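Local coordinates for protein galectin (Danio rerio, PDB 6E20) that binds beta-galactoside sugars as a galectin, with a galactose-containing glycan held in its pocket, and probably serves in innate immunity against viruses, at residues L43-R48 / S104-P109; I87-T92 / F96-P101; E39-H44 / Y117-F122. One frame throughout, in Å; residues are numbered along the deposited sequence.

Contact 1. Residues L43-R48 / S104-P109; sequences LHMNPR and SEIHFP. With GAL (beta-D-galactopyranose), chain D; NDG (2-acetamido-2-deoxy-alpha-D-glucopyranose), chain C.
Leu-43 and Phe-108 meet in the interior of the galectin beta-sandwich, each from a different sheet. The Leu-43 side chain swings CG anti to the backbone N (chi1 173°), which carries CD1 to within 3.8 Å of Phe-108 CD2, meeting the ring obliquely. Two residues on, Met-45 is stretched out, and its methyl CE reaches the tip of Ile-106 at 4.3 Å from CD1, a looser touch. Strand residues alternate, so as Leu-43 and Met-45 fill the core, His-44 and Asn-46 turn to the other face and line the glycan pocket. There His-44 NE2 is hydrogen-bonded to galactose O4 at 2.9 Å, the oxygen at the imidazole edge near its plane, while ND1 is bonded to Asn-33. Arg-48 sends an extended chain there too, and NH2 donates to O4 at 2.9 Å. Its guanidinium is also fixed within the protein, by a salt bridge from NH1 to Asp-54 and by Asn-46, so several bonds set its rotation. NH1 donates to O3 of the N-acetylglucosamine unit at 2.8 Å. NE gives Asn-46 OD1 a nearly straight bond of 2.7 Å; OD1 lies in the guanidinium plane, whereas NE stands 45° out of the Asn-46 carbonyl plane.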
loop_
_atom_site.group_PDB
_atom_site.type_symbol
_atom_site.label_atom_id
_atom_site.label_comp_id
_atom_site.label_asym_id
_atom_site.label_seq_id
_atom_site.Cartn_x
_atom_site.Cartn_y
_atom_site.Cartn_z
ATOM N N LEU B 43 0.514 12.641 11.835
ATOM C CA LEU B 43 -0.337 13.411 10.892
ATOM C C LEU B 43 -1.690 12.705 10.682
ATOM O O LEU B 43 -1.732 11.603 10.085
ATOM C CB LEU B 43 0.367 13.576 9.547
ATOM C CG LEU B 43 -0.499 14.213 8.460
ATOM C CD1 LEU B 43 -0.943 15.609 8.861
ATOM C CD2 LEU B 43 0.222 14.261 7.124
ATOM N N HIS B 44 -2.750 13.393 11.077
ATOM C CA HIS B 44 -4.156 13.110 10.728
ATOM C C HIS B 44 -4.583 14.166 9.708
ATOM O O HIS B 44 -4.680 15.333 10.082
ATOM C CB HIS B 44 -5.018 13.121 11.982
ATOM C CG HIS B 44 -6.486 13.105 11.729
ATOM N ND1 HIS B 44 -7.159 11.934 11.510
ATOM C CD2 HIS B 44 -7.413 14.097 11.725
ATOM C CE1 HIS B 44 -8.458 12.187 11.386
ATOM N NE2 HIS B 44 -8.647 13.529 11.487
ATOM N N MET B 45 -4.794 13.776 8.460
ATOM C CA MET B 45 -5.199 14.755 7.416
ATOM C C MET B 45 -6.607 14.387 6.965
ATOM O O MET B 45 -6.772 13.275 6.438
ATOM C CB MET B 45 -4.247 14.749 6.226
ATOM C CG MET B 45 -4.676 15.728 5.159
ATOM S SD MET B 45 -3.774 15.444 3.659
ATOM C CE MET B 45 -4.817 16.331 2.496
ATOM N N ASN B 46 -7.551 15.300 7.150
ATOM C CA ASN B 46 -8.996 14.979 7.140
ATOM C C ASN B 46 -9.700 15.981 6.235
ATOM O O ASN B 46 -10.255 16.978 6.706
ATOM C CB ASN B 46 -9.493 14.873 8.581
ATOM C CG ASN B 46 -10.966 14.563 8.708
ATOM O OD1 ASN B 46 -11.616 15.077 9.616
ATOM N ND2 ASN B 46 -11.486 13.739 7.811
ATOM N N PRO B 47 -9.663 15.762 4.899
ATOM C CA PRO B 47 -10.553 16.477 3.982
ATOM C C PRO B 47 -12.024 16.203 4.343
ATOM O O PRO B 47 -12.421 15.053 4.409
ATOM C CB PRO B 47 -10.152 15.943 2.607
ATOM C CG PRO B 47 -8.708 15.491 2.794
ATOM C CD PRO B 47 -8.720 14.882 4.183
ATOM N N ARG B 48 -12.766 17.273 4.634
ATOM C CA ARG B 48 -14.200 17.260 5.015
ATOM C C ARG B 48 -15.033 17.923 3.910
ATOM O O ARG B 48 -14.965 19.167 3.766
ATOM C CB ARG B 48 -14.341 17.949 6.376
ATOM C CG ARG B 48 -13.608 17.227 7.506
ATOM C CD ARG B 48 -13.718 17.997 8.814
ATOM N NE ARG B 48 -13.009 17.339 9.909
ATOM C CZ ARG B 48 -13.015 17.753 11.172
ATOM N NH1 ARG B 48 -13.684 18.834 11.529
ATOM N NH2 ARG B 48 -12.361 17.081 12.088
ATOM N N SER B 104 -1.216 23.038 -4.935
ATOM C CA SER B 104 -1.180 23.822 -3.674
ATOM C C SER B 104 -0.593 22.957 -2.551
ATOM O O SER B 104 -0.491 21.730 -2.743
ATOM C CB SER B 104 -2.534 24.320 -3.326
ATOM O OG SER B 104 -3.410 23.223 -3.143
ATOM N N GLU B 105 -0.199 23.573 -1.435
ATOM C CA GLU B 105 0.567 22.898 -0.346
ATOM C C GLU B 105 -0.056 23.167 1.019
ATOM O O GLU B 105 -0.614 24.266 1.210
ATOM C CB GLU B 105 2.008 23.398 -0.257
ATOM C CG GLU B 105 2.857 22.960 -1.415
ATOM C CD GLU B 105 4.257 23.537 -1.400
ATOM O OE1 GLU B 105 4.588 24.323 -0.471
ATOM O OE2 GLU B 105 5.015 23.168 -2.288
ATOM N N ILE B 106 0.123 22.220 1.941
ATOM C CA ILE B 106 -0.228 22.335 3.382
ATOM C C ILE B 106 1.053 22.050 4.156
ATOM O O ILE B 106 1.710 21.039 3.837
ATOM C CB ILE B 106 -1.328 21.333 3.792
ATOM C CG1 ILE B 106 -2.594 21.500 2.963
ATOM C CG2 ILE B 106 -1.620 21.426 5.286
ATOM C CD1 ILE B 106 -3.630 20.412 3.188
ATOM N N HIS B 107 1.373 22.886 5.142
ATOM C CA HIS B 107 2.521 22.705 6.060
ATOM C C HIS B 107 1.913 22.312 7.394
ATOM O O HIS B 107 1.082 23.064 7.868
ATOM C CB HIS B 107 3.345 23.995 6.171
ATOM C CG HIS B 107 4.045 24.369 4.909
ATOM N ND1 HIS B 107 3.368 24.819 3.783
ATOM C CD2 HIS B 107 5.355 24.344 4.577
ATOM C CE1 HIS B 107 4.235 25.047 2.811
ATOM N NE2 HIS B 107 5.469 24.755 3.273
ATOM N N PHE B 108 2.245 21.146 7.933
ATOM C CA PHE B 108 1.761 20.704 9.266
ATOM C C PHE B 108 2.967 20.241 10.073
ATOM O O PHE B 108 3.746 19.434 9.578
ATOM C CB PHE B 108 0.695 19.613 9.138
ATOM C CG PHE B 108 0.175 19.165 10.485
ATOM C CD1 PHE B 108 -0.844 19.853 11.114
ATOM C CD2 PHE B 108 0.770 18.117 11.159
ATOM C CE1 PHE B 108 -1.269 19.481 12.381
ATOM C CE2 PHE B 108 0.324 17.736 12.417
ATOM C CZ PHE B 108 -0.686 18.418 13.028
ATOM N N PRO B 109 3.186 20.746 11.305
ATOM C CA PRO B 109 4.346 20.335 12.076
ATOM C C PRO B 109 4.344 18.842 12.408
ATOM O O PRO B 109 3.316 18.257 12.762
ATOM C CB PRO B 109 4.275 21.200 13.339
ATOM C CG PRO B 109 2.807 21.485 13.482
ATOM C CD PRO B 109 2.343 21.689 12.051
HETATM C C1 GAL D . -12.571 15.846 15.487
HETATM C C2 GAL D . -13.059 14.647 14.712
HETATM C C3 GAL D . -11.957 13.596 14.635
HETATM C C4 GAL D . -10.682 14.229 14.076
HETATM C C5 GAL D . -10.306 15.448 14.947
HETATM C C6 GAL D . -9.062 16.220 14.443
HETATM O O2 GAL D . -14.186 14.136 15.426
HETATM O O3 GAL D . -12.370 12.533 13.812
HETATM O O4 GAL D . -10.990 14.599 12.731
HETATM O O5 GAL D . -11.388 16.376 14.959
HETATM O O6 GAL D . -8.886 17.452 15.166
HETATM C C1 NDG C . -14.452 20.379 17.426
HETATM C C2 NDG C . -13.820 20.420 15.992
HETATM C C3 NDG C . -13.857 19.110 15.277
HETATM C C4 NDG C . -13.442 17.969 16.192
HETATM C C5 NDG C . -14.389 17.948 17.394
HETATM C C6 NDG C . -14.154 16.742 18.326
HETATM C C7 NDG C . -14.101 22.565 15.196
HETATM C C8 NDG C . -14.007 23.955 14.616
HETATM O O5 NDG C . -14.225 19.158 18.140
HETATM O O3 NDG C . -12.977 19.329 14.179
HETATM O O4 NDG C . -13.621 16.799 15.413
HETATM O O6 NDG C . -12.771 16.722 18.723
HETATM O O7 NDG C . -13.913 22.255 16.221
HETATM N N2 NDG C . -14.335 21.319 14.916
HETATM O O1 NDG C . -15.840 20.642 17.376
#

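Contact 2. Residues I87-T92 / F96-P101; sequences IKITFT and FLVTLP
Phe-96 packs against Phe-91 and Ile-89 on the buried side of the two strands, and its side chain can be traced outward atom by atom. CB lies 4.2 Å from Thr-90 O. CG comes next to Phe-91 CB, and CD2 closes on that same CB at 3.6 Å. Ile-89 CG2 approaches CD2 too, near the ring plane, at 3.9 Å. Farther out, CE2 lies 4.0 Å from Phe-91 CG, and the tip CZ runs on beyond the two segments. The two phenyl planes are only 17° from parallel, yet slid so far apart that they barely overlap; chi1 of Phe-91 (79°) sets CG between the backbone N and the carbonyl carbon, and the ring then runs alongside Phe-96. The strands 85-91 and 95-99 form an antiparallel beta hairpin. Lys-88 with Thr-99 and Thr-90 with Leu-97 are the hydrogen-bonded pairs, and Leu-97 N to Thr-90 O, at 2.6 Å, is nearly linear. Farther along the buried face, Ile-87 CG2 touches Val-98 CG1 at 3.6 Å. On the opposite face, more open to solvent, a water donates to Leu-97 O at 2.6 Å and also binds the hydroxyls of Thr-99 and Thr-90, the bond to Thr-90 OG1 being the longer at 3.3 Å.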
loop_
_atom_site.group_PDB
_atom_site.type_symbol
_atom_site.label_atom_id
_atom_site.label_comp_id
_atom_site.label_asym_id
_atom_site.label_seq_id
_atom_site.Cartn_x
_atom_site.Cartn_y
_atom_site.Cartn_z
ATOM N N ILE B 87 -2.260 12.837 -4.012
ATOM C CA ILE B 87 -1.654 13.642 -2.910
ATOM C C ILE B 87 -0.214 13.159 -2.703
ATOM O O ILE B 87 0.030 11.927 -2.746
ATOM C CB ILE B 87 -2.483 13.480 -1.627
ATOM C CG1 ILE B 87 -3.899 14.034 -1.794
ATOM C CG2 ILE B 87 -1.785 14.084 -0.422
ATOM C CD1 ILE B 87 -4.855 13.550 -0.710
ATOM N N LYS B 88 0.713 14.098 -2.507
ATOM C CA LYS B 88 2.125 13.799 -2.177
ATOM C C LYS B 88 2.365 14.330 -0.781
ATOM O O LYS B 88 1.786 15.388 -0.452
ATOM C CB LYS B 88 3.091 14.430 -3.182
ATOM C CG LYS B 88 2.878 13.952 -4.605
ATOM C CD LYS B 88 4.093 14.096 -5.467
ATOM C CE LYS B 88 3.994 13.242 -6.708
ATOM N NZ LYS B 88 5.130 13.520 -7.613
ATOM N N ILE B 89 3.116 13.574 0.011
ATOM C CA ILE B 89 3.539 13.974 1.381
ATOM C C ILE B 89 5.039 13.753 1.470
ATOM O O ILE B 89 5.484 12.609 1.246
ATOM C CB ILE B 89 2.766 13.205 2.470
ATOM C CG1 ILE B 89 1.261 13.374 2.259
ATOM C CG2 ILE B 89 3.197 13.626 3.880
ATOM C CD1 ILE B 89 0.428 12.775 3.342
ATOM N N THR B 90 5.759 14.838 1.743
ATOM C CA THR B 90 7.188 14.865 2.096
ATOM C C THR B 90 7.295 15.205 3.584
ATOM O O THR B 90 6.512 16.041 4.061
ATOM C CB THR B 90 7.890 15.939 1.259
ATOM O OG1 THR B 90 7.591 15.670 -0.112
ATOM C CG2 THR B 90 9.378 15.944 1.480
ATOM N N PHE B 91 8.257 14.669 4.315
ATOM C CA PHE B 91 8.498 15.233 5.666
ATOM C C PHE B 91 9.964 15.263 6.048
ATOM O O PHE B 91 10.814 14.560 5.474
ATOM C CB PHE B 91 7.691 14.518 6.750
ATOM C CG PHE B 91 8.223 13.199 7.237
ATOM C CD1 PHE B 91 8.209 12.085 6.412
ATOM C CD2 PHE B 91 8.604 13.042 8.559
ATOM C CE1 PHE B 91 8.630 10.847 6.886
ATOM C CE2 PHE B 91 9.015 11.804 9.034
ATOM C CZ PHE B 91 9.028 10.709 8.197
ATOM N N THR B 92 10.182 16.099 7.053
ATOM C CA THR B 92 11.468 16.405 7.701
ATOM C C THR B 92 11.189 16.208 9.184
ATOM O O THR B 92 9.992 16.083 9.523
ATOM C CB THR B 92 11.903 17.833 7.337
ATOM O OG1 THR B 92 10.875 18.714 7.804
ATOM C CG2 THR B 92 12.093 18.046 5.849
ATOM N N PHE B 96 5.487 18.028 7.968
ATOM C CA PHE B 96 4.943 17.368 6.765
ATOM C C PHE B 96 4.633 18.435 5.726
ATOM O O PHE B 96 4.049 19.481 6.070
ATOM C CB PHE B 96 3.669 16.590 7.077
ATOM C CG PHE B 96 3.902 15.486 8.059
ATOM C CD1 PHE B 96 3.824 15.733 9.427
ATOM C CD2 PHE B 96 4.246 14.219 7.616
ATOM C CE1 PHE B 96 4.026 14.711 10.335
ATOM C CE2 PHE B 96 4.425 13.194 8.530
ATOM C CZ PHE B 96 4.323 13.448 9.884
ATOM N N LEU B 97 4.980 18.154 4.482
ATOM C CA LEU B 97 4.602 19.027 3.340
ATOM C C LEU B 97 3.680 18.218 2.440
ATOM O O LEU B 97 4.166 17.343 1.748
ATOM C CB LEU B 97 5.854 19.500 2.591
ATOM C CG LEU B 97 5.632 20.614 1.564
ATOM C CD1 LEU B 97 4.790 20.145 0.388
ATOM C CD2 LEU B 97 4.993 21.831 2.210
ATOM N N VAL B 98 2.400 18.549 2.460
ATOM C CA VAL B 98 1.366 17.915 1.607
ATOM C C VAL B 98 1.231 18.737 0.338
ATOM O O VAL B 98 0.903 19.926 0.445
ATOM C CB VAL B 98 0.018 17.821 2.331
ATOM C CG1 VAL B 98 -1.016 17.091 1.488
ATOM C CG2 VAL B 98 0.192 17.183 3.692
ATOM N N THR B 99 1.448 18.106 -0.803
ATOM C CA THR B 99 1.118 18.682 -2.126
ATOM C C THR B 99 -0.233 18.090 -2.540
ATOM O O THR B 99 -0.366 16.853 -2.644
ATOM C CB THR B 99 2.273 18.495 -3.121
ATOM O OG1 THR B 99 3.480 18.921 -2.468
ATOM C CG2 THR B 99 2.045 19.241 -4.415
ATOM N N LEU B 100 -1.199 18.972 -2.738
ATOM C CA LEU B 100 -2.578 18.630 -3.129
ATOM C C LEU B 100 -2.639 18.502 -4.643
ATOM O O LEU B 100 -1.723 18.961 -5.320
ATOM C CB LEU B 100 -3.470 19.754 -2.620
ATOM C CG LEU B 100 -3.567 19.805 -1.106
ATOM C CD1 LEU B 100 -4.510 20.911 -0.680
ATOM C CD2 LEU B 100 -4.018 18.458 -0.565
ATOM N N PRO B 101 -3.731 17.902 -5.187
ATOM C CA PRO B 101 -3.891 17.703 -6.628
ATOM C C PRO B 101 -3.606 18.974 -7.436
ATOM O O PRO B 101 -2.893 18.894 -8.399
ATOM C CB PRO B 101 -5.362 17.308 -6.821
ATOM C CG PRO B 101 -5.805 16.775 -5.476
ATOM C CD PRO B 101 -4.887 17.392 -4.434
HETATM O O HOH W 1 4.674 17.013 -0.765
#

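Contact 3. Residues E39-H44 / Y117-F122; sequences EDIALH and YKYMYF. With GAL (beta-D-galactopyranose), chain D.
Ala-42 CB presses on the phenol end of Tyr-117, 3.4 Å from CZ and 3.5 Å from OH, tight for carbon against a ring. The methyl arrives obliquely and meets the CZ end about midway between CE1 and CE2. One residue earlier, Ile-41 brings CD1 to Tyr-119 CE2 at 3.5 Å; with CG1 beside the backbone N (chi1 -54°) and a second bend at chi2 (-59°), the ethyl arm folds toward that ring. The chain turns a corner here: Ala-42 and Leu-43 both face Ile-34, a classic beta bulge in strand 40-47 of the galectin sandwich, and at this bulge the Ala-42 CA–CB bond points toward strand 116-124. Beyond these two touches the contact opens out. Asp-40 and Glu-39 lie at its solvent side, the ring of Tyr-121 stays clear of segment 39-44, and His-44 is directed to the sugar instead. Tyr-117 OH is bonded to Asn-110, which holds the hydroxyl from outside the two segments. Across the contact itself, two methyl groups meet tyrosine rings, one of them also beside the phenol oxygen, so cohesion between these parts comes from dispersion and burial, with the directional bonding supplied by neighbours.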
loop_
_atom_site.group_PDB
_atom_site.type_symbol
_atom_site.label_atom_id
_atom_site.label_comp_id
_atom_site.label_asym_id
_atom_site.label_seq_id
_atom_site.Cartn_x
_atom_site.Cartn_y
_atom_site.Cartn_z
ATOM N N GLU B 39 -2.978 4.639 18.379
ATOM C CA GLU B 39 -2.933 5.530 19.565
ATOM C C GLU B 39 -1.825 6.574 19.421
ATOM O O GLU B 39 -1.690 7.375 20.344
ATOM C CB GLU B 39 -2.695 4.730 20.846
ATOM C CG GLU B 39 -3.946 4.034 21.363
ATOM C CD GLU B 39 -4.256 2.698 20.716
ATOM O OE1 GLU B 39 -3.285 1.997 20.325
ATOM O OE2 GLU B 39 -5.467 2.361 20.596
ATOM N N ASP B 40 -1.075 6.589 18.318
ATOM C CA ASP B 40 0.052 7.536 18.146
ATOM C C ASP B 40 0.109 7.929 16.671
ATOM O O ASP B 40 0.786 7.251 15.913
ATOM C CB ASP B 40 1.356 6.945 18.706
ATOM C CG ASP B 40 2.519 7.922 18.816
ATOM O OD1 ASP B 40 2.322 9.105 18.507
ATOM O OD2 ASP B 40 3.633 7.485 19.215
ATOM N N ILE B 41 -0.597 8.992 16.300
ATOM C CA ILE B 41 -0.708 9.480 14.896
ATOM C C ILE B 41 -0.028 10.844 14.825
ATOM O O ILE B 41 -0.537 11.765 15.442
ATOM C CB ILE B 41 -2.177 9.566 14.439
ATOM C CG1 ILE B 41 -2.913 8.248 14.629
ATOM C CG2 ILE B 41 -2.273 10.055 12.992
ATOM C CD1 ILE B 41 -2.286 7.105 13.885
ATOM N N ALA B 42 1.030 10.957 14.028
ATOM C CA ALA B 42 1.845 12.174 13.825
ATOM C C ALA B 42 1.139 13.163 12.896
ATOM O O ALA B 42 1.250 14.389 13.125
ATOM C CB ALA B 42 3.181 11.772 13.256
ATOM N N LEU B 43 0.514 12.641 11.835
ATOM C CA LEU B 43 -0.337 13.411 10.892
ATOM C C LEU B 43 -1.690 12.705 10.682
ATOM O O LEU B 43 -1.732 11.603 10.085
ATOM C CB LEU B 43 0.367 13.576 9.547
ATOM C CG LEU B 43 -0.499 14.213 8.460
ATOM C CD1 LEU B 43 -0.943 15.609 8.861
ATOM C CD2 LEU B 43 0.222 14.261 7.124
ATOM N N HIS B 44 -2.750 13.393 11.077
ATOM C CA HIS B 44 -4.156 13.110 10.728
ATOM C C HIS B 44 -4.583 14.166 9.708
ATOM O O HIS B 44 -4.680 15.333 10.082
ATOM C CB HIS B 44 -5.018 13.121 11.982
ATOM C CG HIS B 44 -6.486 13.105 11.729
ATOM N ND1 HIS B 44 -7.159 11.934 11.510
ATOM C CD2 HIS B 44 -7.413 14.097 11.725
ATOM C CE1 HIS B 44 -8.458 12.187 11.386
ATOM N NE2 HIS B 44 -8.647 13.529 11.487
ATOM N N TYR B 117 7.975 6.398 10.207
ATOM C CA TYR B 117 6.590 5.987 10.551
ATOM C C TYR B 117 6.228 4.715 9.766
ATOM O O TYR B 117 6.385 4.704 8.548
ATOM C CB TYR B 117 5.650 7.161 10.262
ATOM C CG TYR B 117 5.899 8.346 11.161
ATOM C CD1 TYR B 117 5.726 8.218 12.526
ATOM C CD2 TYR B 117 6.331 9.569 10.669
ATOM C CE1 TYR B 117 5.942 9.275 13.384
ATOM C CE2 TYR B 117 6.543 10.650 11.517
ATOM C CZ TYR B 117 6.357 10.497 12.883
ATOM O OH TYR B 117 6.590 11.514 13.768
ATOM N N LYS B 118 5.770 3.673 10.465
ATOM C CA LYS B 118 5.494 2.328 9.891
ATOM C C LYS B 118 4.001 1.976 10.045
ATOM O O LYS B 118 3.623 0.809 9.735
ATOM C CB LYS B 118 6.446 1.322 10.538
ATOM C CG LYS B 118 7.904 1.553 10.155
ATOM C CD LYS B 118 8.922 0.794 10.988
ATOM C CE LYS B 118 8.560 -0.651 11.230
ATOM N NZ LYS B 118 9.680 -1.380 11.875
ATOM N N TYR B 119 3.175 2.955 10.418
ATOM C CA TYR B 119 1.703 2.804 10.536
ATOM C C TYR B 119 0.995 3.797 9.602
ATOM O O TYR B 119 1.212 5.011 9.707
ATOM C CB TYR B 119 1.310 2.942 12.009
ATOM C CG TYR B 119 -0.171 2.869 12.238
ATOM C CD1 TYR B 119 -0.827 1.668 12.431
ATOM C CD2 TYR B 119 -0.922 4.021 12.195
ATOM C CE1 TYR B 119 -2.200 1.625 12.611
ATOM C CE2 TYR B 119 -2.289 3.995 12.383
ATOM C CZ TYR B 119 -2.932 2.794 12.589
ATOM O OH TYR B 119 -4.283 2.835 12.772
ATOM N N MET B 120 0.182 3.304 8.665
ATOM C CA MET B 120 -0.677 4.168 7.802
ATOM C C MET B 120 -2.103 3.607 7.818
ATOM O O MET B 120 -2.305 2.394 7.638
ATOM C CB MET B 120 -0.183 4.266 6.355
ATOM C CG MET B 120 1.119 5.009 6.211
ATOM S SD MET B 120 1.563 5.275 4.471
ATOM C CE MET B 120 2.262 3.686 4.027
ATOM N N TYR B 121 -3.064 4.481 8.055
ATOM C CA TYR B 121 -4.486 4.106 8.169
ATOM C C TYR B 121 -5.320 5.131 7.410
ATOM O O TYR B 121 -5.220 6.325 7.682
ATOM C CB TYR B 121 -4.835 3.978 9.651
ATOM C CG TYR B 121 -6.288 3.677 9.885
ATOM C CD1 TYR B 121 -6.922 2.699 9.152
ATOM C CD2 TYR B 121 -7.032 4.372 10.816
ATOM C CE1 TYR B 121 -8.253 2.405 9.346
ATOM C CE2 TYR B 121 -8.369 4.090 11.020
ATOM C CZ TYR B 121 -8.984 3.101 10.279
ATOM N N PHE B 122 -6.081 4.661 6.428
ATOM C CA PHE B 122 -7.002 5.481 5.615
ATOM C C PHE B 122 -8.425 5.157 6.062
ATOM O O PHE B 122 -8.814 3.979 5.990
ATOM C CB PHE B 122 -6.775 5.204 4.131
ATOM C CG PHE B 122 -5.333 5.282 3.708
ATOM C CD1 PHE B 122 -4.490 4.196 3.847
ATOM C CD2 PHE B 122 -4.799 6.466 3.246
ATOM C CE1 PHE B 122 -3.162 4.280 3.454
ATOM C CE2 PHE B 122 -3.470 6.554 2.862
ATOM C CZ PHE B 122 -2.652 5.457 2.967
HETATM C C1 GAL D . -12.571 15.846 15.487
HETATM C C2 GAL D . -13.059 14.647 14.712
HETATM C C3 GAL D . -11.957 13.596 14.635
HETATM C C4 GAL D . -10.682 14.229 14.076
HETATM C C5 GAL D . -10.306 15.448 14.947
HETATM C C6 GAL D . -9.062 16.220 14.443
HETATM O O2 GAL D . -14.186 14.136 15.426
HETATM O O3 GAL D . -12.370 12.533 13.812
HETATM O O4 GAL D . -10.990 14.599 12.731
HETATM O O5 GAL D . -11.388 16.376 14.959
HETATM O O6 GAL D . -8.886 17.452 15.166
#

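Contacts 1 and 3 start from the same strand, 40-47, and share Leu-43 and His-44, so one strand carries core contacts as well as the galactose-binding face. Contact 2 lies about 8 Å from contact 1, centre to centre, and is joined to it by the sheet: Phe-96 N is 2.8 Å from Phe-108 O, and Val-98 O is 2.8 Å from Ile-106 N, both probable hydrogen bonds. Phe-96 also reaches contact 3, about 15 Å away between centres, with CZ 3.9 Å from Ala-42 CB and 3.9 Å from Tyr-117 CE2. The side chain of Phe-96 stays about 14 Å from galactose, keeping contact 2 remote from the pocket.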